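Local coordinates for protein probable tautomerase/dehalogenase AU4130 (Aspergillus fumigatus Af293, PDB 3C6V) that probably acts as a trimeric tautomerase or dehalogenase, although its actual reaction and substrate have not been established, at residues M22-I27 with Y59-F64; L26-P31 with A84-H89; S40-Q45 with P113-K118. One frame throughout, in Å; residues are numbered along the deposited sequence.

Contact 1 of 3, residues M22-I27 with Y59-F64; sequences MPRWLI and YVQVHF
Ile27 lies alongside the phenyl ring of Phe64, the two side chains pointing the same way from neighbouring strands. Its CG2 branch meets ring atom CD2 of Phe64 at 3.7 Å, while the CD1 end of Ile27 extends past CE2 and touches CG1 of Val62 at 3.8 Å. The ring of Phe64 swings toward Ile27, with CG beside its own backbone N (chi1 -70°). Trp25 and Val62 share this face, and the indole NH of Trp25 is taken by Tyr50 of the covering helix 36-51.

The other face carries Arg24, Gln61 and His63 beside Leu26. His63 NE2 donates to Gln61 OE1 at 2.8 Å, in the carbonyl plane of the amide and close to the imidazole plane. Its second nitrogen, ND1, bonds to Ser72 of the second subunit, so both ring nitrogens are held and the rotation of the ring is fixed. Arg24 lies beside Gln61, and its CD abuts the imidazole edge at CD2 of His63, 3.8 Å away. The strongest partner of the Arg24 guanidinium is Glu123 of the second subunit, in a salt bridge.

The backbones run 13° from parallel and exchange four hydrogen bonds. Gln61 N to Pro23 O is the long one at 3.3 Å; Trp25 N to Gln61 O, further in, measures 2.8 Å. At the N-terminal end of the pairing, Met22 O is buried against CB of Tyr59, 3.2 Å away, and has no hydrogen-bonding partner in the model. Relatives in the superfamily use an amino-terminal proline as catalytic base, and Pro23 probably corresponds to it, although here it is still linked to Met22. The paired strands 24-29 and 61-66, joined through helix 36-51, form the first of the two beta-alpha-beta units of the tautomerase fold.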
loop_
_atom_site.group_PDB
_atom_site.type_symbol
_atom_site.label_atom_id
_atom_site.label_comp_id
_atom_site.label_asym_id
_atom_site.label_seq_id
_atom_site.Cartn_x
_atom_site.Cartn_y
_atom_site.Cartn_z
HETATM N N MSE B 22 -5.696 -8.226 8.761
HETATM C CA MSE B 22 -4.506 -8.595 9.585
HETATM C C MSE B 22 -4.527 -8.037 11.002
HETATM O O MSE B 22 -4.353 -8.807 11.969
HETATM C CB MSE B 22 -3.182 -8.240 8.884
HETATM C CG MSE B 22 -2.873 -9.078 7.631
HETATM SE SE MSE B 22 -3.917 -8.553 5.993
HETATM C CE MSE B 22 -3.214 -6.848 5.797
ATOM N N PRO B 23 -4.778 -6.719 11.162
ATOM C CA PRO B 23 -4.866 -5.621 10.193
ATOM C C PRO B 23 -3.579 -4.783 10.176
ATOM O O PRO B 23 -2.818 -4.782 11.163
ATOM C CB PRO B 23 -5.986 -4.774 10.774
ATOM C CG PRO B 23 -5.716 -4.877 12.280
ATOM C CD PRO B 23 -5.149 -6.258 12.518
ATOM N N ARG B 24 -3.346 -4.054 9.081
ATOM C CA ARG B 24 -2.186 -3.165 9.022
ATOM C C ARG B 24 -2.694 -1.783 8.616
ATOM O O ARG B 24 -3.303 -1.637 7.559
ATOM C CB ARG B 24 -1.185 -3.698 7.982
ATOM C CG ARG B 24 -0.002 -2.749 7.683
ATOM C CD ARG B 24 1.249 -3.106 8.451
ATOM N NE ARG B 24 1.812 -4.441 8.209
ATOM C CZ ARG B 24 2.607 -4.782 7.191
ATOM N NH1 ARG B 24 2.912 -3.914 6.234
ATOM N NH2 ARG B 24 3.058 -6.004 7.122
ATOM N N TRP B 25 -2.490 -0.779 9.461
ATOM C CA TRP B 25 -2.943 0.580 9.149
ATOM C C TRP B 25 -1.739 1.457 8.769
ATOM O O TRP B 25 -0.733 1.476 9.479
ATOM C CB TRP B 25 -3.679 1.216 10.334
ATOM C CG TRP B 25 -5.077 0.626 10.635
ATOM C CD1 TRP B 25 -5.442 -0.704 10.735
ATOM C CD2 TRP B 25 -6.257 1.387 10.904
ATOM N NE1 TRP B 25 -6.783 -0.794 11.064
ATOM C CE2 TRP B 25 -7.305 0.468 11.158
ATOM C CE3 TRP B 25 -6.526 2.757 10.945
ATOM C CZ2 TRP B 25 -8.612 0.877 11.432
ATOM C CZ3 TRP B 25 -7.812 3.177 11.236
ATOM C CH2 TRP B 25 -8.850 2.228 11.491
ATOM N N LEU B 26 -1.838 2.143 7.636
ATOM C CA LEU B 26 -0.843 3.111 7.206
ATOM C C LEU B 26 -1.496 4.475 7.242
ATOM O O LEU B 26 -2.563 4.687 6.624
ATOM C CB LEU B 26 -0.346 2.783 5.784
ATOM C CG LEU B 26 0.656 3.786 5.171
ATOM C CD1 LEU B 26 1.981 3.806 6.021
ATOM C CD2 LEU B 26 0.948 3.429 3.737
ATOM N N ILE B 27 -0.898 5.391 7.998
ATOM C CA ILE B 27 -1.538 6.691 8.230
ATOM C C ILE B 27 -0.552 7.782 7.815
ATOM O O ILE B 27 0.431 8.061 8.523
ATOM C CB ILE B 27 -1.949 6.857 9.729
ATOM C CG1 ILE B 27 -2.898 5.709 10.141
ATOM C CG2 ILE B 27 -2.662 8.215 9.948
ATOM C CD1 ILE B 27 -3.459 5.804 11.609
ATOM N N TYR B 59 -1.420 -8.468 16.712
ATOM C CA TYR B 59 -1.699 -8.443 15.260
ATOM C C TYR B 59 -1.824 -7.000 14.747
ATOM O O TYR B 59 -1.634 -6.744 13.554
ATOM C CB TYR B 59 -3.041 -9.119 14.919
ATOM C CG TYR B 59 -3.116 -10.627 14.943
ATOM C CD1 TYR B 59 -2.182 -11.397 15.645
ATOM C CD2 TYR B 59 -4.159 -11.282 14.288
ATOM C CE1 TYR B 59 -2.288 -12.801 15.678
ATOM C CE2 TYR B 59 -4.285 -12.656 14.327
ATOM C CZ TYR B 59 -3.340 -13.411 15.022
ATOM O OH TYR B 59 -3.487 -14.758 15.054
ATOM N N VAL B 60 -2.238 -6.084 15.613
ATOM C CA VAL B 60 -2.645 -4.757 15.133
ATOM C C VAL B 60 -1.407 -3.900 14.950
ATOM O O VAL B 60 -0.748 -3.574 15.915
ATOM C CB VAL B 60 -3.634 -4.074 16.074
ATOM C CG1 VAL B 60 -4.082 -2.733 15.481
ATOM C CG2 VAL B 60 -4.852 -4.970 16.349
ATOM N N GLN B 61 -1.096 -3.568 13.697
ATOM C CA GLN B 61 0.024 -2.676 13.372
ATOM C C GLN B 61 -0.508 -1.360 12.834
ATOM O O GLN B 61 -1.385 -1.351 11.942
ATOM C CB GLN B 61 0.952 -3.313 12.333
ATOM C CG GLN B 61 1.560 -4.665 12.829
ATOM C CD GLN B 61 2.932 -4.919 12.259
ATOM O OE1 GLN B 61 3.519 -4.046 11.620
ATOM N NE2 GLN B 61 3.472 -6.113 12.508
ATOM N N VAL B 62 0.026 -0.263 13.364
ATOM C CA VAL B 62 -0.377 1.065 12.951
ATOM C C VAL B 62 0.894 1.864 12.744
ATOM O O VAL B 62 1.697 2.020 13.702
ATOM C CB VAL B 62 -1.244 1.762 14.032
ATOM C CG1 VAL B 62 -1.606 3.203 13.581
ATOM C CG2 VAL B 62 -2.536 0.966 14.350
ATOM N N HIS B 63 1.114 2.313 11.503
ATOM C CA HIS B 63 2.350 3.022 11.170
ATOM C C HIS B 63 1.997 4.389 10.585
ATOM O O HIS B 63 1.202 4.474 9.646
ATOM C CB HIS B 63 3.212 2.230 10.184
ATOM C CG HIS B 63 3.572 0.847 10.669
ATOM N ND1 HIS B 63 4.587 0.622 11.570
ATOM C CD2 HIS B 63 3.042 -0.365 10.390
ATOM C CE1 HIS B 63 4.674 -0.669 11.827
ATOM N NE2 HIS B 63 3.752 -1.298 11.120
ATOM N N PHE B 64 2.593 5.429 11.144
ATOM C CA PHE B 64 2.352 6.812 10.715
ATOM C C PHE B 64 3.508 7.277 9.841
ATOM O O PHE B 64 4.691 6.979 10.145
ATOM C CB PHE B 64 2.291 7.755 11.955
ATOM C CG PHE B 64 1.062 7.555 12.809
ATOM C CD1 PHE B 64 1.042 6.569 13.791
ATOM C CD2 PHE B 64 -0.083 8.333 12.613
ATOM C CE1 PHE B 64 -0.096 6.348 14.579
ATOM C CE2 PHE B 64 -1.230 8.144 13.432
ATOM C CZ PHE B 64 -1.225 7.158 14.401
#

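Contact 2 of 3, residues L26-P31 with A84-H89; sequences LIQHSP and ALTIYH
Ala84 O accepts the backbone N of Gln28 at 2.9 Å and is also approached by a water, 3.0 Å from Ala84 O, that lies between the two antiparallel strands. The same water stands 2.6 Å from Gln28 OE1 and 2.8 Å from Thr86 OG1. It has more acceptors around it than protons to give and probably shares them, so the firm bond on Ala84 O is the one from Gln28 N. The hydroxyl gets there because OG1 of Thr86 sits beside its own backbone N (chi1 -53°).

The backbone frame around the water is regular. Leu26 and Thr86 form a hydrogen-bonded pair, with Leu26 N to Thr86 O at 2.8 Å; Gln28 and Ala84 form the next such pair, and Ile27 faces Leu85 in the non-hydrogen-bonded position between them. Within the chain's own four strands this is the antiparallel seam at the centre: strands 24-29 and 82-90 are the inner members, and each has a parallel partner on its outer side.

The two faces differ in their surroundings. Leu26, Gln28, Ala84 and Thr86 turn toward the trimer interface, where Gln28 packs on His63 of the third subunit and Ala84 on its Gln61. Tyr88, further along, packs on Tyr88 of the second subunit and makes a weak hydroxyl-hydroxyl hydrogen bond with Tyr88 of the third; its ring edge comes within 4.3 Å of Leu26 CB at atom CE1. On the helix-covered face Leu85 lies beside Ile27, pointing the same way, and CD2 of Leu85 fits against CG1 of Ile27 at 3.9 Å.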
loop_
_atom_site.group_PDB
_atom_site.type_symbol
_atom_site.label_atom_id
_atom_site.label_comp_id
_atom_site.label_asym_id
_atom_site.label_seq_id
_atom_site.Cartn_x
_atom_site.Cartn_y
_atom_site.Cartn_z
ATOM N N LEU B 26 -1.838 2.143 7.636
ATOM C CA LEU B 26 -0.843 3.111 7.206
ATOM C C LEU B 26 -1.496 4.475 7.242
ATOM O O LEU B 26 -2.563 4.687 6.624
ATOM C CB LEU B 26 -0.346 2.783 5.784
ATOM C CG LEU B 26 0.656 3.786 5.171
ATOM C CD1 LEU B 26 1.981 3.806 6.021
ATOM C CD2 LEU B 26 0.948 3.429 3.737
ATOM N N ILE B 27 -0.898 5.391 7.998
ATOM C CA ILE B 27 -1.538 6.691 8.230
ATOM C C ILE B 27 -0.552 7.782 7.815
ATOM O O ILE B 27 0.431 8.061 8.523
ATOM C CB ILE B 27 -1.949 6.857 9.729
ATOM C CG1 ILE B 27 -2.898 5.709 10.141
ATOM C CG2 ILE B 27 -2.662 8.215 9.948
ATOM C CD1 ILE B 27 -3.459 5.804 11.609
ATOM N N GLN B 28 -0.798 8.345 6.646
ATOM C CA GLN B 28 -0.004 9.454 6.111
ATOM C C GLN B 28 -0.659 10.765 6.556
ATOM O O GLN B 28 -1.882 10.838 6.626
ATOM C CB GLN B 28 0.000 9.386 4.587
ATOM C CG GLN B 28 0.861 8.241 4.020
ATOM C CD GLN B 28 0.489 7.890 2.592
ATOM O OE1 GLN B 28 -0.429 7.114 2.361
ATOM N NE2 GLN B 28 1.169 8.484 1.638
ATOM N N HIS B 29 0.137 11.803 6.854
ATOM C CA HIS B 29 -0.445 13.043 7.411
ATOM C C HIS B 29 0.501 14.214 7.211
ATOM O O HIS B 29 1.738 14.037 7.048
ATOM C CB HIS B 29 -0.762 12.862 8.910
ATOM C CG HIS B 29 0.458 12.552 9.733
ATOM N ND1 HIS B 29 1.268 13.533 10.277
ATOM C CD2 HIS B 29 1.015 11.366 10.084
ATOM C CE1 HIS B 29 2.281 12.965 10.915
ATOM N NE2 HIS B 29 2.144 11.650 10.823
ATOM N N SER B 30 -0.059 15.421 7.224
ATOM C CA SER B 30 0.767 16.639 7.084
ATOM C C SER B 30 1.574 16.934 8.349
ATOM O O SER B 30 1.296 16.389 9.422
ATOM C CB SER B 30 -0.139 17.840 6.721
ATOM O OG SER B 30 -1.397 17.708 7.399
ATOM N N PRO B 31 2.582 17.820 8.241
ATOM C CA PRO B 31 3.322 18.238 9.444
ATOM C C PRO B 31 2.424 18.986 10.433
ATOM O O PRO B 31 1.411 19.620 10.037
ATOM C CB PRO B 31 4.402 19.181 8.879
ATOM C CG PRO B 31 4.529 18.772 7.420
ATOM C CD PRO B 31 3.118 18.452 7.017
ATOM N N ALA B 84 -4.529 10.751 5.688
ATOM C CA ALA B 84 -4.928 9.784 4.674
ATOM C C ALA B 84 -4.618 8.396 5.193
ATOM O O ALA B 84 -3.458 8.074 5.485
ATOM C CB ALA B 84 -4.151 10.022 3.351
ATOM N N LEU B 85 -5.647 7.573 5.345
ATOM C CA LEU B 85 -5.453 6.257 5.928
ATOM C C LEU B 85 -5.648 5.150 4.893
ATOM O O LEU B 85 -6.567 5.212 4.059
ATOM C CB LEU B 85 -6.406 6.042 7.104
ATOM C CG LEU B 85 -6.344 7.060 8.252
ATOM C CD1 LEU B 85 -7.352 8.224 8.026
ATOM C CD2 LEU B 85 -6.753 6.322 9.538
ATOM N N THR B 86 -4.774 4.152 4.958
ATOM C CA THR B 86 -4.910 2.911 4.182
ATOM C C THR B 86 -4.998 1.751 5.172
ATOM O O THR B 86 -4.080 1.572 5.995
ATOM C CB THR B 86 -3.709 2.671 3.228
ATOM O OG1 THR B 86 -3.495 3.834 2.413
ATOM C CG2 THR B 86 -3.999 1.460 2.291
ATOM N N ILE B 87 -6.096 0.995 5.095
ATOM C CA ILE B 87 -6.363 -0.124 6.018
ATOM C C ILE B 87 -6.233 -1.453 5.275
ATOM O O ILE B 87 -7.031 -1.768 4.380
ATOM C CB ILE B 87 -7.757 0.010 6.699
ATOM C CG1 ILE B 87 -7.836 1.334 7.520
ATOM C CG2 ILE B 87 -8.036 -1.160 7.645
ATOM C CD1 ILE B 87 -9.288 1.766 7.804
ATOM N N TYR B 88 -5.229 -2.242 5.631
ATOM C CA TYR B 88 -5.017 -3.512 4.928
ATOM C C TYR B 88 -5.678 -4.623 5.764
ATOM O O TYR B 88 -5.353 -4.781 6.950
ATOM C CB TYR B 88 -3.523 -3.775 4.786
ATOM C CG TYR B 88 -2.789 -2.802 3.904
ATOM C CD1 TYR B 88 -2.202 -1.649 4.432
ATOM C CD2 TYR B 88 -2.625 -3.063 2.541
ATOM C CE1 TYR B 88 -1.531 -0.759 3.616
ATOM C CE2 TYR B 88 -1.931 -2.181 1.724
ATOM C CZ TYR B 88 -1.404 -1.031 2.268
ATOM O OH TYR B 88 -0.707 -0.152 1.457
ATOM N N HIS B 89 -6.612 -5.341 5.143
ATOM C CA HIS B 89 -7.374 -6.398 5.769
ATOM C C HIS B 89 -7.235 -7.680 4.927
ATOM O O HIS B 89 -6.789 -7.636 3.773
ATOM C CB HIS B 89 -8.860 -6.010 5.836
ATOM C CG HIS B 89 -9.251 -5.181 7.030
ATOM N ND1 HIS B 89 -10.571 -4.884 7.306
ATOM C CD2 HIS B 89 -8.522 -4.642 8.045
ATOM C CE1 HIS B 89 -10.633 -4.147 8.408
ATOM N NE2 HIS B 89 -9.409 -4.001 8.883
HETATM O O HOH W 1 -2.279 5.982 3.740
#

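Contact 3 of 3, residues S40-Q45 with P113-K118; sequences SHLAQQ and PMFEPK
Met114, a selenomethionine, reaches toward the His41 and Leu42 side chains because its chain is stretched as far as SE (chi1 -170°, chi2 -180°) and then turns aside at chi3, -88°, to deliver the terminal methyl CE. That methyl does most of the touching. It lies at the imidazole edge of His41, near the ring plane and 3.6 Å from ND1, with the two side chains sliding past each other in opposite directions. It also sits 4.1 Å from CB of Leu42, and NE2 of Gln45 closes on CE from another direction at 4.0 Å. The selenium itself is as near to Leu42 CB, 4.1 Å away.

His41 and Gln45 are one helical turn apart, and the Gln45 chain covers part of one face of the imidazole: its CG lies 3.9 Å above the His41 ring, offset toward the rim. Here the contact is at its most solvent-exposed. It becomes buried on the inner side, where Leu42 crosses Phe115 at about a right angle and CD2 of Leu42 meets CZ of the phenyl at 4.0 Å. Leu42 continues onto Phe110 and Leu111 of helix 97-115, while the ring of Phe115 meets that of Trp122.

No hydrogen bond passes between the two segments, which meet by van der Waals packing alone; Lys118, at the end of 113-118, makes a salt bridge to Glu38 in the first turn of helix 36-51. Helices 36-51 and 97-115 are the connections of the two beta-alpha-beta units, packed side by side over one face of the sheet as in the tautomerase fold.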
loop_
_atom_site.group_PDB
_atom_site.type_symbol
_atom_site.label_atom_id
_atom_site.label_comp_id
_atom_site.label_asym_id
_atom_site.label_seq_id
_atom_site.Cartn_x
_atom_site.Cartn_y
_atom_site.Cartn_z
ATOM N N SER B 40 -0.244 8.010 19.430
ATOM C CA SER B 40 -0.222 6.891 20.359
ATOM C C SER B 40 -1.630 6.541 20.818
ATOM O O SER B 40 -2.018 5.352 20.881
ATOM C CB SER B 40 0.649 7.242 21.568
ATOM O OG SER B 40 0.497 6.242 22.548
ATOM N N HIS B 41 -2.416 7.581 21.111
ATOM C CA HIS B 41 -3.799 7.366 21.530
ATOM C C HIS B 41 -4.634 6.729 20.399
ATOM O O HIS B 41 -5.410 5.786 20.645
ATOM C CB HIS B 41 -4.429 8.674 22.040
ATOM C CG HIS B 41 -5.808 8.494 22.614
ATOM N ND1 HIS B 41 -6.925 9.093 22.069
ATOM C CD2 HIS B 41 -6.250 7.761 23.664
ATOM C CE1 HIS B 41 -7.995 8.739 22.760
ATOM N NE2 HIS B 41 -7.613 7.937 23.737
ATOM N N LEU B 42 -4.461 7.215 19.161
ATOM C CA LEU B 42 -5.148 6.600 18.027
ATOM C C LEU B 42 -4.788 5.113 17.863
ATOM O O LEU B 42 -5.676 4.262 17.659
ATOM C CB LEU B 42 -4.858 7.396 16.733
ATOM C CG LEU B 42 -5.650 7.027 15.462
ATOM C CD1 LEU B 42 -7.151 7.077 15.742
ATOM C CD2 LEU B 42 -5.284 8.008 14.361
ATOM N N ALA B 43 -3.487 4.801 17.981
ATOM C CA ALA B 43 -3.039 3.437 17.807
ATOM C C ALA B 43 -3.690 2.529 18.862
ATOM O O ALA B 43 -4.083 1.391 18.566
ATOM C CB ALA B 43 -1.518 3.367 17.863
ATOM N N GLN B 44 -3.826 3.040 20.079
ATOM C CA GLN B 44 -4.474 2.272 21.163
ATOM C C GLN B 44 -5.965 2.066 20.913
ATOM O O GLN B 44 -6.508 0.977 21.135
ATOM C CB GLN B 44 -4.280 2.960 22.508
ATOM C CG GLN B 44 -2.881 2.858 23.045
ATOM C CD GLN B 44 -2.790 3.549 24.388
ATOM O OE1 GLN B 44 -3.617 3.308 25.272
ATOM N NE2 GLN B 44 -1.804 4.411 24.549
ATOM N N GLN B 45 -6.635 3.103 20.429
ATOM C CA GLN B 45 -8.040 2.980 20.049
ATOM C C GLN B 45 -8.278 1.953 18.928
ATOM O O GLN B 45 -9.216 1.133 18.994
ATOM C CB GLN B 45 -8.552 4.351 19.661
ATOM C CG GLN B 45 -8.627 5.268 20.889
ATOM C CD GLN B 45 -9.344 6.559 20.620
ATOM O OE1 GLN B 45 -10.431 6.821 21.161
ATOM N NE2 GLN B 45 -8.750 7.386 19.811
ATOM N N PRO B 113 -14.141 11.869 16.289
ATOM C CA PRO B 113 -13.872 12.779 17.420
ATOM C C PRO B 113 -12.449 13.274 17.514
ATOM O O PRO B 113 -12.221 14.328 18.133
ATOM C CB PRO B 113 -14.192 11.929 18.684
ATOM C CG PRO B 113 -14.979 10.765 18.175
ATOM C CD PRO B 113 -14.615 10.545 16.749
HETATM N N MSE B 114 -11.480 12.551 16.950
HETATM C CA MSE B 114 -10.133 13.092 16.990
HETATM C C MSE B 114 -9.905 14.187 15.946
HETATM O O MSE B 114 -9.294 15.225 16.253
HETATM C CB MSE B 114 -9.051 12.015 16.851
HETATM C CG MSE B 114 -7.625 12.592 17.145
HETATM SE SE MSE B 114 -6.335 11.194 16.943
HETATM C CE MSE B 114 -6.449 10.524 18.789
ATOM N N PHE B 115 -10.408 13.955 14.738
ATOM C CA PHE B 115 -10.077 14.789 13.577
ATOM C C PHE B 115 -10.984 16.006 13.428
ATOM O O PHE B 115 -10.524 17.097 13.103
ATOM C CB PHE B 115 -10.152 13.957 12.305
ATOM C CG PHE B 115 -9.156 12.823 12.250
ATOM C CD1 PHE B 115 -9.432 11.697 11.482
ATOM C CD2 PHE B 115 -7.966 12.851 12.994
ATOM C CE1 PHE B 115 -8.507 10.628 11.402
ATOM C CE2 PHE B 115 -7.052 11.783 12.932
ATOM C CZ PHE B 115 -7.326 10.672 12.120
ATOM N N GLU B 116 -12.272 15.811 13.652
ATOM C CA GLU B 116 -13.241 16.888 13.417
ATOM C C GLU B 116 -12.922 18.186 14.216
ATOM O O GLU B 116 -12.857 19.261 13.605
ATOM C CB GLU B 116 -14.658 16.378 13.666
ATOM C CG GLU B 116 -15.796 17.276 13.149
ATOM C CD GLU B 116 -17.032 16.428 12.868
ATOM O OE1 GLU B 116 -17.777 16.148 13.839
ATOM O OE2 GLU B 116 -17.217 15.977 11.697
ATOM N N PRO B 117 -12.692 18.102 15.551
ATOM C CA PRO B 117 -12.350 19.362 16.270
ATOM C C PRO B 117 -10.997 20.017 15.872
ATOM O O PRO B 117 -10.745 21.160 16.234
ATOM C CB PRO B 117 -12.336 18.965 17.754
ATOM C CG PRO B 117 -12.364 17.494 17.793
ATOM C CD PRO B 117 -12.767 16.944 16.459
ATOM N N LYS B 118 -10.151 19.294 15.138
ATOM C CA LYS B 118 -8.886 19.850 14.661
ATOM C C LYS B 118 -9.050 20.439 13.263
ATOM O O LYS B 118 -8.077 20.900 12.681
ATOM C CB LYS B 118 -7.769 18.776 14.641
ATOM C CG LYS B 118 -7.484 18.211 16.025
ATOM C CD LYS B 118 -6.410 17.113 15.983
ATOM C CE LYS B 118 -5.445 17.404 17.083
ATOM N NZ LYS B 118 -4.149 18.007 16.622
#

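In the fold
From the N terminus, the chain lays down strand 24-29, passes through helix 36-51 and returns as strand 61-66, where contact 1 closes the first loop. It then goes on to strand 82-90 and contact 2; the two loops share their starting strand, with Leu26 and Ile27 in both, and contact 2 closes the longer one. Contact 3 runs from helix 36-51 to residues 113-118, where helix 97-115 runs out, so its span crosses those of the other two. Together they join the strands edge to edge and the helices to each other; Leu42 of contact 3 packs on Ile27, bringing the helix layer onto the sheet.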